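Long-range contacts in alanine glyoxylate transaminase (PDB 2ZC0), which probably catalyses pyridoxal-phosphate-dependent transfer of the amino group of alanine to glyoxylate: residues A[177-182]-A[210-215]; A[238-243]-A[256-261]; A[160-165]-A[201-206]. All coordinates share one frame; numbering follows the deposited sequence.

Contact 1 of 3, residues A[177-182]-A[210-215]. With PMP (4'-deoxy-4'-aminopyridoxal-5'-phosphate), chain F.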
loop_
_atom_site.group_PDB
_atom_site.type_symbol
_atom_site.label_atom_id
_atom_site.label_comp_id
_atom_site.label_asym_id
_atom_site.label_seq_id
_atom_site.Cartn_x
_atom_site.Cartn_y
_atom_site.Cartn_z
ATOM N N LEU A 177 -9.291 14.546 -4.782
ATOM C CA LEU A 177 -10.453 14.875 -3.972
ATOM C C LEU A 177 -10.293 16.152 -3.179
ATOM O O LEU A 177 -9.183 16.574 -2.838
ATOM C CB LEU A 177 -10.759 13.739 -2.975
ATOM C CG LEU A 177 -10.811 12.278 -3.440
ATOM C CD1 LEU A 177 -10.875 11.352 -2.215
ATOM C CD2 LEU A 177 -12.009 12.071 -4.340
ATOM N N ILE A 178 -11.438 16.743 -2.877
ATOM C CA ILE A 178 -11.520 17.945 -2.078
ATOM C C ILE A 178 -12.633 17.649 -1.094
ATOM O O ILE A 178 -13.741 17.341 -1.507
ATOM C CB ILE A 178 -11.940 19.168 -2.905
ATOM C CG1 ILE A 178 -10.808 19.604 -3.827
ATOM C CG2 ILE A 178 -12.358 20.294 -1.960
ATOM C CD1 ILE A 178 -11.188 20.791 -4.704
ATOM N N TYR A 179 -12.308 17.690 0.195
ATOM C CA TYR A 179 -13.263 17.463 1.270
ATOM C C TYR A 179 -13.613 18.849 1.818
ATOM O O TYR A 179 -12.714 19.631 2.169
ATOM C CB TYR A 179 -12.632 16.614 2.376
ATOM C CG TYR A 179 -13.405 16.557 3.689
ATOM C CD1 TYR A 179 -12.922 17.201 4.827
ATOM C CD2 TYR A 179 -14.612 15.866 3.796
ATOM C CE1 TYR A 179 -13.619 17.165 6.036
ATOM C CE2 TYR A 179 -15.325 15.823 5.016
ATOM C CZ TYR A 179 -14.807 16.482 6.123
ATOM O OH TYR A 179 -15.489 16.472 7.329
ATOM N N THR A 180 -14.912 19.146 1.885
ATOM C CA THR A 180 -15.378 20.432 2.378
ATOM C C THR A 180 -16.640 20.321 3.234
ATOM O O THR A 180 -17.469 19.434 3.030
ATOM C CB THR A 180 -15.654 21.402 1.192
ATOM O OG1 THR A 180 -16.282 22.599 1.673
ATOM C CG2 THR A 180 -16.566 20.743 0.169
ATOM N N ILE A 181 -16.758 21.229 4.198
ATOM C CA ILE A 181 -17.903 21.311 5.107
ATOM C C ILE A 181 -18.443 22.735 4.883
ATOM O O ILE A 181 -18.186 23.645 5.674
ATOM C CB ILE A 181 -17.446 21.181 6.580
ATOM C CG1 ILE A 181 -16.477 19.993 6.720
ATOM C CG2 ILE A 181 -18.664 21.029 7.493
ATOM C CD1 ILE A 181 -15.789 19.879 8.077
ATOM N N PRO A 182 -19.194 22.943 3.787
ATOM C CA PRO A 182 -19.765 24.253 3.438
ATOM C C PRO A 182 -20.593 24.972 4.507
ATOM O O PRO A 182 -20.401 26.165 4.730
ATOM C CB PRO A 182 -20.582 23.947 2.176
ATOM C CG PRO A 182 -19.852 22.759 1.575
ATOM C CD PRO A 182 -19.591 21.922 2.797
ATOM N N LEU A 210 -13.018 15.490 -7.711
ATOM C CA LEU A 210 -14.252 15.076 -7.058
ATOM C C LEU A 210 -14.314 15.882 -5.776
ATOM O O LEU A 210 -13.278 16.287 -5.245
ATOM C CB LEU A 210 -14.210 13.576 -6.752
ATOM C CG LEU A 210 -15.114 12.632 -7.567
ATOM C CD1 LEU A 210 -15.173 13.025 -9.032
ATOM C CD2 LEU A 210 -14.590 11.230 -7.403
ATOM N N ILE A 211 -15.524 16.133 -5.292
ATOM C CA ILE A 211 -15.740 16.900 -4.067
ATOM C C ILE A 211 -16.611 16.105 -3.129
ATOM O O ILE A 211 -17.692 15.685 -3.514
ATOM C CB ILE A 211 -16.507 18.239 -4.364
ATOM C CG1 ILE A 211 -15.638 19.189 -5.174
ATOM C CG2 ILE A 211 -16.977 18.879 -3.066
ATOM C CD1 ILE A 211 -16.424 20.381 -5.748
ATOM N N ILE A 212 -16.137 15.897 -1.908
ATOM C CA ILE A 212 -16.914 15.192 -0.888
ATOM C C ILE A 212 -17.469 16.293 0.014
ATOM O O ILE A 212 -16.712 16.930 0.747
ATOM C CB ILE A 212 -16.039 14.277 -0.013
ATOM C CG1 ILE A 212 -15.417 13.158 -0.860
ATOM C CG2 ILE A 212 -16.868 13.737 1.124
ATOM C CD1 ILE A 212 -14.598 12.188 -0.044
ATOM N N GLU A 213 -18.781 16.505 -0.048
ATOM C CA GLU A 213 -19.470 17.535 0.727
ATOM C C GLU A 213 -20.043 16.999 2.037
ATOM O O GLU A 213 -20.923 16.138 2.031
ATOM C CB GLU A 213 -20.601 18.152 -0.131
ATOM C CG GLU A 213 -21.507 19.177 0.576
ATOM C CD GLU A 213 -22.457 19.928 -0.381
ATOM O OE1 GLU A 213 -22.804 21.089 -0.075
ATOM O OE2 GLU A 213 -22.860 19.366 -1.419
ATOM N N ASP A 214 -19.554 17.534 3.152
ATOM C CA ASP A 214 -20.009 17.130 4.476
ATOM C C ASP A 214 -21.188 18.023 4.867
ATOM O O ASP A 214 -21.026 19.221 5.059
ATOM C CB ASP A 214 -18.853 17.273 5.463
ATOM C CG ASP A 214 -19.096 16.555 6.767
ATOM O OD1 ASP A 214 -18.106 16.080 7.350
ATOM O OD2 ASP A 214 -20.247 16.477 7.229
ATOM N N THR A 215 -22.364 17.410 4.982
ATOM C CA THR A 215 -23.621 18.087 5.307
ATOM C C THR A 215 -24.081 17.858 6.752
ATOM O O THR A 215 -25.281 17.888 7.047
ATOM C CB THR A 215 -24.748 17.591 4.371
ATOM O OG1 THR A 215 -24.940 16.178 4.572
ATOM C CG2 THR A 215 -24.392 17.844 2.923
HETATM N N1 PMP F . -18.756 15.588 9.918
HETATM C C2 PMP F . -18.516 16.637 10.738
HETATM C C2A PMP F . -18.011 17.924 10.082
HETATM C C3 PMP F . -18.731 16.544 12.139
HETATM O O3 PMP F . -18.470 17.641 12.949
HETATM C C4 PMP F . -19.208 15.296 12.689
HETATM C C4A PMP F . -19.441 15.204 14.210
HETATM N N4A PMP F . -18.596 14.207 14.868
HETATM C C5 PMP F . -19.462 14.134 11.708
HETATM C C6 PMP F . -19.214 14.342 10.330
HETATM C C5A PMP F . -19.974 12.754 12.162
HETATM O O4P PMP F . -20.999 12.873 12.566
HETATM P P PMP F . -21.645 11.397 13.010
HETATM O O1P PMP F . -23.112 10.728 12.013
HETATM O O2P PMP F . -22.285 11.663 14.791
HETATM O O3P PMP F . -20.417 10.061 13.050
#

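Contact 2 of 3, residues A[238-243]-A[256-261]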
loop_
_atom_site.group_PDB
_atom_site.type_symbol
_atom_site.label_atom_id
_atom_site.label_comp_id
_atom_site.label_asym_id
_atom_site.label_seq_id
_atom_site.Cartn_x
_atom_site.Cartn_y
_atom_site.Cartn_z
ATOM N N ARG A 238 -19.936 15.698 -9.872
ATOM C CA ARG A 238 -18.605 15.650 -9.282
ATOM C C ARG A 238 -18.634 15.705 -7.768
ATOM O O ARG A 238 -17.579 15.726 -7.134
ATOM C CB ARG A 238 -17.749 16.818 -9.766
ATOM C CG ARG A 238 -17.388 16.775 -11.216
ATOM C CD ARG A 238 -16.614 18.021 -11.616
ATOM N NE ARG A 238 -16.090 17.853 -12.962
ATOM C CZ ARG A 238 -15.184 16.941 -13.287
ATOM N NH1 ARG A 238 -14.760 16.841 -14.544
ATOM N NH2 ARG A 238 -14.685 16.150 -12.342
ATOM N N VAL A 239 -19.812 15.782 -7.162
ATOM C CA VAL A 239 -19.802 15.805 -5.717
ATOM C C VAL A 239 -20.495 14.596 -5.109
ATOM O O VAL A 239 -21.479 14.048 -5.640
ATOM C CB VAL A 239 -20.335 17.180 -5.107
ATOM C CG1 VAL A 239 -20.617 18.190 -6.204
ATOM C CG2 VAL A 239 -21.512 16.957 -4.202
ATOM N N ILE A 240 -19.931 14.168 -3.993
ATOM C CA ILE A 240 -20.420 13.024 -3.252
ATOM C C ILE A 240 -20.715 13.585 -1.884
ATOM O O ILE A 240 -19.913 14.343 -1.363
ATOM C CB ILE A 240 -19.297 11.977 -3.135
ATOM C CG1 ILE A 240 -18.915 11.513 -4.542
ATOM C CG2 ILE A 240 -19.702 10.878 -2.165
ATOM C CD1 ILE A 240 -17.714 10.586 -4.598
ATOM N N VAL A 241 -21.858 13.271 -1.296
ATOM C CA VAL A 241 -22.075 13.818 0.026
ATOM C C VAL A 241 -21.985 12.755 1.103
ATOM O O VAL A 241 -22.238 11.571 0.862
ATOM C CB VAL A 241 -23.441 14.592 0.162
ATOM C CG1 VAL A 241 -24.072 14.806 -1.197
ATOM C CG2 VAL A 241 -24.364 13.891 1.129
ATOM N N ALA A 242 -21.585 13.211 2.288
ATOM C CA ALA A 242 -21.469 12.388 3.480
ATOM C C ALA A 242 -22.304 13.143 4.500
ATOM O O ALA A 242 -21.876 14.168 5.032
ATOM C CB ALA A 242 -20.021 12.312 3.936
ATOM N N GLY A 243 -23.512 12.657 4.743
ATOM C CA GLY A 243 -24.389 13.327 5.676
ATOM C C GLY A 243 -24.754 12.492 6.876
ATOM O O GLY A 243 -24.263 11.378 7.052
ATOM N N GLY A 256 -26.089 7.685 9.385
ATOM C CA GLY A 256 -25.559 8.617 8.415
ATOM C C GLY A 256 -25.730 8.050 7.020
ATOM O O GLY A 256 -26.309 6.971 6.846
ATOM N N TRP A 257 -25.218 8.752 6.020
ATOM C CA TRP A 257 -25.379 8.275 4.664
ATOM C C TRP A 257 -24.361 8.805 3.669
ATOM O O TRP A 257 -23.661 9.789 3.917
ATOM C CB TRP A 257 -26.800 8.593 4.159
ATOM C CG TRP A 257 -27.144 10.068 4.198
ATOM C CD1 TRP A 257 -26.756 11.028 3.304
ATOM C CD2 TRP A 257 -27.867 10.757 5.229
ATOM N NE1 TRP A 257 -27.187 12.269 3.715
ATOM C CE2 TRP A 257 -27.870 12.133 4.894
ATOM C CE3 TRP A 257 -28.505 10.349 6.405
ATOM C CZ2 TRP A 257 -28.487 13.104 5.696
ATOM C CZ3 TRP A 257 -29.117 11.312 7.207
ATOM C CH2 TRP A 257 -29.105 12.678 6.847
ATOM N N ILE A 258 -24.272 8.099 2.551
ATOM C CA ILE A 258 -23.415 8.468 1.458
ATOM C C ILE A 258 -24.362 8.680 0.288
ATOM O O ILE A 258 -25.398 8.021 0.184
ATOM C CB ILE A 258 -22.457 7.327 1.059
ATOM C CG1 ILE A 258 -21.333 7.186 2.076
ATOM C CG2 ILE A 258 -21.880 7.589 -0.322
ATOM C CD1 ILE A 258 -20.357 6.087 1.738
ATOM N N ILE A 259 -24.018 9.619 -0.577
ATOM C CA ILE A 259 -24.796 9.854 -1.778
ATOM C C ILE A 259 -23.704 9.937 -2.819
ATOM O O ILE A 259 -22.886 10.857 -2.793
ATOM C CB ILE A 259 -25.573 11.189 -1.781
ATOM C CG1 ILE A 259 -26.675 11.200 -0.719
ATOM C CG2 ILE A 259 -26.231 11.376 -3.151
ATOM C CD1 ILE A 259 -27.449 12.543 -0.695
ATOM N N ALA A 260 -23.678 8.939 -3.693
ATOM C CA ALA A 260 -22.703 8.830 -4.762
ATOM C C ALA A 260 -23.400 8.181 -5.953
ATOM O O ALA A 260 -24.575 7.796 -5.874
ATOM C CB ALA A 260 -21.523 7.969 -4.312
ATOM N N GLU A 261 -22.666 8.037 -7.049
ATOM C CA GLU A 261 -23.231 7.465 -8.259
ATOM C C GLU A 261 -22.238 6.598 -8.976
ATOM O O GLU A 261 -21.072 6.557 -8.618
ATOM C CB GLU A 261 -23.687 8.583 -9.206
ATOM C CG GLU A 261 -24.940 9.304 -8.745
ATOM C CD GLU A 261 -24.777 10.813 -8.760
ATOM O OE1 GLU A 261 -24.502 11.385 -9.842
ATOM O OE2 GLU A 261 -24.922 11.423 -7.677
#

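Contact 3 of 3, residues A[160-165]-A[201-206]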
loop_
_atom_site.group_PDB
_atom_site.type_symbol
_atom_site.label_atom_id
_atom_site.label_comp_id
_atom_site.label_asym_id
_atom_site.label_seq_id
_atom_site.Cartn_x
_atom_site.Cartn_y
_atom_site.Cartn_z
ATOM N N LEU A 160 -7.614 30.828 -3.202
ATOM C CA LEU A 160 -6.400 30.206 -2.698
ATOM C C LEU A 160 -6.440 28.708 -3.022
ATOM O O LEU A 160 -5.407 28.043 -3.099
ATOM C CB LEU A 160 -6.271 30.452 -1.189
ATOM C CG LEU A 160 -5.970 31.911 -0.804
ATOM C CD1 LEU A 160 -5.979 32.059 0.710
ATOM C CD2 LEU A 160 -4.620 32.340 -1.368
ATOM N N LEU A 161 -7.647 28.192 -3.239
ATOM C CA LEU A 161 -7.831 26.790 -3.585
ATOM C C LEU A 161 -7.144 26.495 -4.923
ATOM O O LEU A 161 -6.363 25.540 -5.032
ATOM C CB LEU A 161 -9.325 26.466 -3.705
ATOM C CG LEU A 161 -9.837 25.034 -3.494
ATOM C CD1 LEU A 161 -11.123 24.866 -4.293
ATOM C CD2 LEU A 161 -8.799 23.994 -3.923
ATOM N N GLU A 162 -7.431 27.317 -5.935
ATOM C CA GLU A 162 -6.857 27.124 -7.272
ATOM C C GLU A 162 -5.351 27.322 -7.309
ATOM O O GLU A 162 -4.650 26.705 -8.123
ATOM C CB GLU A 162 -7.502 28.063 -8.299
ATOM C CG GLU A 162 -6.926 27.857 -9.699
ATOM C CD GLU A 162 -7.738 28.522 -10.794
ATOM O OE1 GLU A 162 -7.550 28.140 -11.970
ATOM O OE2 GLU A 162 -8.558 29.418 -10.490
ATOM N N GLU A 163 -4.855 28.199 -6.445
ATOM C CA GLU A 163 -3.424 28.447 -6.382
ATOM C C GLU A 163 -2.780 27.226 -5.758
ATOM O O GLU A 163 -1.704 26.813 -6.166
ATOM C CB GLU A 163 -3.110 29.681 -5.532
ATOM C CG GLU A 163 -1.619 30.024 -5.515
ATOM C CD GLU A 163 -1.013 30.092 -6.918
ATOM O OE1 GLU A 163 -1.540 30.861 -7.760
ATOM O OE2 GLU A 163 -0.013 29.379 -7.181
ATOM N N LYS A 164 -3.438 26.645 -4.762
ATOM C CA LYS A 164 -2.893 25.447 -4.130
ATOM C C LYS A 164 -2.840 24.348 -5.183
ATOM O O LYS A 164 -1.810 23.706 -5.379
ATOM C CB LYS A 164 -3.770 25.004 -2.956
ATOM C CG LYS A 164 -3.357 23.656 -2.355
ATOM C CD LYS A 164 -1.907 23.641 -1.867
ATOM C CE LYS A 164 -1.716 24.427 -0.575
ATOM N NZ LYS A 164 -0.291 24.385 -0.100
ATOM N N ILE A 165 -3.957 24.160 -5.879
ATOM C CA ILE A 165 -4.044 23.143 -6.921
ATOM C C ILE A 165 -2.931 23.325 -7.951
ATOM O O ILE A 165 -2.266 22.362 -8.315
ATOM C CB ILE A 165 -5.431 23.180 -7.593
ATOM C CG1 ILE A 165 -6.478 22.666 -6.601
ATOM C CG2 ILE A 165 -5.431 22.344 -8.869
ATOM C CD1 ILE A 165 -7.919 22.833 -7.065
ATOM N N LEU A 201 -17.305 24.635 -7.532
ATOM C CA LEU A 201 -17.783 23.719 -8.557
ATOM C C LEU A 201 -17.067 23.964 -9.889
ATOM O O LEU A 201 -16.745 23.016 -10.602
ATOM C CB LEU A 201 -19.295 23.869 -8.734
ATOM C CG LEU A 201 -20.113 23.318 -7.558
ATOM C CD1 LEU A 201 -21.588 23.607 -7.781
ATOM C CD2 LEU A 201 -19.886 21.821 -7.429
ATOM N N GLU A 202 -16.803 25.222 -10.230
ATOM C CA GLU A 202 -16.105 25.507 -11.486
ATOM C C GLU A 202 -14.686 24.930 -11.455
ATOM O O GLU A 202 -14.246 24.284 -12.403
ATOM C CB GLU A 202 -16.038 27.017 -11.744
ATOM C CG GLU A 202 -17.357 27.671 -12.165
ATOM C CD GLU A 202 -17.269 29.194 -12.157
ATOM O OE1 GLU A 202 -16.279 29.734 -12.710
ATOM O OE2 GLU A 202 -18.187 29.851 -11.605
ATOM N N ILE A 203 -13.976 25.171 -10.360
ATOM C CA ILE A 203 -12.616 24.675 -10.209
ATOM C C ILE A 203 -12.546 23.147 -10.271
ATOM O O ILE A 203 -11.636 22.581 -10.890
ATOM C CB ILE A 203 -12.013 25.179 -8.890
ATOM C CG1 ILE A 203 -11.837 26.702 -8.990
ATOM C CG2 ILE A 203 -10.691 24.470 -8.601
ATOM C CD1 ILE A 203 -11.216 27.338 -7.770
ATOM N N ALA A 204 -13.515 22.485 -9.647
ATOM C CA ALA A 204 -13.556 21.030 -9.668
ATOM C C ALA A 204 -13.684 20.578 -11.118
ATOM O O ALA A 204 -12.970 19.677 -11.568
ATOM C CB ALA A 204 -14.738 20.515 -8.857
ATOM N N SER A 205 -14.588 21.217 -11.851
ATOM C CA SER A 205 -14.800 20.874 -13.249
ATOM C C SER A 205 -13.570 21.213 -14.081
ATOM O O SER A 205 -13.157 20.438 -14.948
ATOM C CB SER A 205 -16.018 21.628 -13.794
ATOM O OG SER A 205 -16.101 21.507 -15.203
ATOM N N LYS A 206 -12.978 22.368 -13.803
ATOM C CA LYS A 206 -11.803 22.830 -14.536
ATOM C C LYS A 206 -10.603 21.909 -14.371
ATOM O O LYS A 206 -9.847 21.698 -15.310
ATOM C CB LYS A 206 -11.430 24.252 -14.082
ATOM C CG LYS A 206 -10.200 24.824 -14.771
ATOM C CD LYS A 206 -9.958 26.264 -14.359
ATOM C CE LYS A 206 -8.721 26.838 -15.036
ATOM N NZ LYS A 206 -8.489 28.256 -14.604
#

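Contact 1 of 3, residues A[177-182]-A[210-215]
Asp-214 meets both Tyr-179 and the cofactor at the C-terminal end of two neighbouring parallel strands. Its CB lies 3.5 Å from Thr-180 O and beside CG1 of Ile-181, the two side chains running the same way. CG stands anti to the backbone N (chi1 -165°), which carries the carboxylate to the pyridine end of the 4'-deoxy-4'-aminopyridoxal-5'-phosphate. At the tip, OD1 lies 2.7 Å from N1 of that cofactor. The same oxygen accepts the hydroxyl of Tyr-179, OH to OD1 2.6 Å, through its anti lone pair. The phenol ring and the carboxylate are turned 59° apart. OD2 accepts a hydrogen bond from Ala-216 N, so both oxygens are held.

Strands 175-180 and 210-214 are joined through helix 194-207 as a beta-alpha-beta unit. Ile-212 N to Ile-178 O, Thr-180 N to Ile-212 O and Asp-214 N to Thr-180 O are backbone hydrogen bonds; the one from Ile-178 N to Leu-210 O is weak. CD2 of Leu-177 packs 3.6 Å from CB of Leu-210. On the opposite face CG2 of Thr-180 meets CG2 of Ile-211. Ile-181 and Asp-214 line the cofactor pocket, Ile-181 CD1 touching the methyl C2A at 3.6 Å.

A carboxylate beside the pyridine nitrogen would favour a protonated ring, as in related aminotransferases. Such a ring is the better electron sink, and the bond from Tyr-179 is likely to restrict the carboxylate's rotation.

Contact 2 of 3, residues A[238-243]-A[256-261]
A chi1 of 58° places CG of Trp-257 between its backbone N and carbonyl carbon, and chi2 of 79° lays the indole over Gly-243. The five-membered ring takes a CH-pi contact from Gly-243 CA, 3.9 Å from its centroid and over the face. Gly-243 C sits over the centre of the same face. CG2 of Val-241 comes to the ring edge. It also packs 3.8 Å from CD1 of Ile-259, the two side chains lying side by side. CG2 of Ile-240 reaches Ala-260 CB at 4.0 Å.

Val-241 and Ile-259 exchange two backbone hydrogen bonds. Gly-243 and Trp-257 exchange another two. Ala-242 and Ile-258 form the non-hydrogen-bonded pair between them and turn to the other face, toward helix 106-118. With an alanine replacing Trp-257, Gly-243 would probably lose the ring over it and Val-241 CG2 its edge contact.

The two strands form a beta hairpin. Strand 256-259 runs antiparallel to strand 239-244 in the mixed sheet of the large domain of fold-type I pyridoxal-phosphate enzymes.

Contact 3 of 3, residues A[160-165]-A[201-206]
Ile-203 is the apolar centre of this contact, reaching three residues of the helix segment 160-165. Its two branches divide the work. CG2 meets CD1 of Ile-165 at 3.6 Å, the two side chains crossing at a slant. CD1, at the end of the longer branch, lies 3.8 Å from CB of Glu-162 and 4.3 Å from CD1 of Leu-161. Ile-203 has CG1 anti to its carbonyl carbon (chi1 -67°), which sends the longer branch across to the facing helix. Leu-161 and Ile-165 also pack on Leu-200 and Tyr-207 of helix 194-207, respectively.

The polar part is a salt bridge on the solvent side. Glu-162 OE1 and Lys-206 NZ are 2.8 Å apart, and NZ donates to OE1 at its syn lone pair, on the side of the other carboxylate oxygen. Both chains are extended, and they cross at about a right angle. OE1 also has a hydrogen bond with the hydroxyl of Tyr-207, so the same oxygen holds two partners. This second bond is likely to limit how far the carboxylate can turn. Lys-206 is exposed, so the bridge lies toward solvent while the isoleucines below it are buried.

No backbone bond joins the two segments. Their axes pass 10.8 Å apart at 19°, a nearly parallel pair held by side chains alone. Helices 158-170 and 194-207 lie next to each other beside strands 175-180 and 210-214. Each leads into one of these parallel strands, as is characteristic of an alpha/beta sandwich such as the large domain of this family.

Overall arrangement
Contacts 1 and 2 are parts of one mixed sheet, with centres about 9 Å apart. Strand 210-214 lies next to strand 239-244 in the sheet: Ile-211 O and Ile-240 N are 2.7 Å apart, and Glu-213 N and Ile-240 O 2.8 Å. Contact 3 lies in the helical layer on one face of that sheet. Its centre is about 13 Å from that of contact 1 and about 20 Å from that of contact 2. Ala-204 CB packs 3.5 Å from Ile-211 CD1, so helix 194-207 rests on strand 210-214. Contact 1 reaches the cofactor directly. Gly-256 of contact 2 is about 5 Å from it at their nearest atoms, while contact 3 is remote from the pocket.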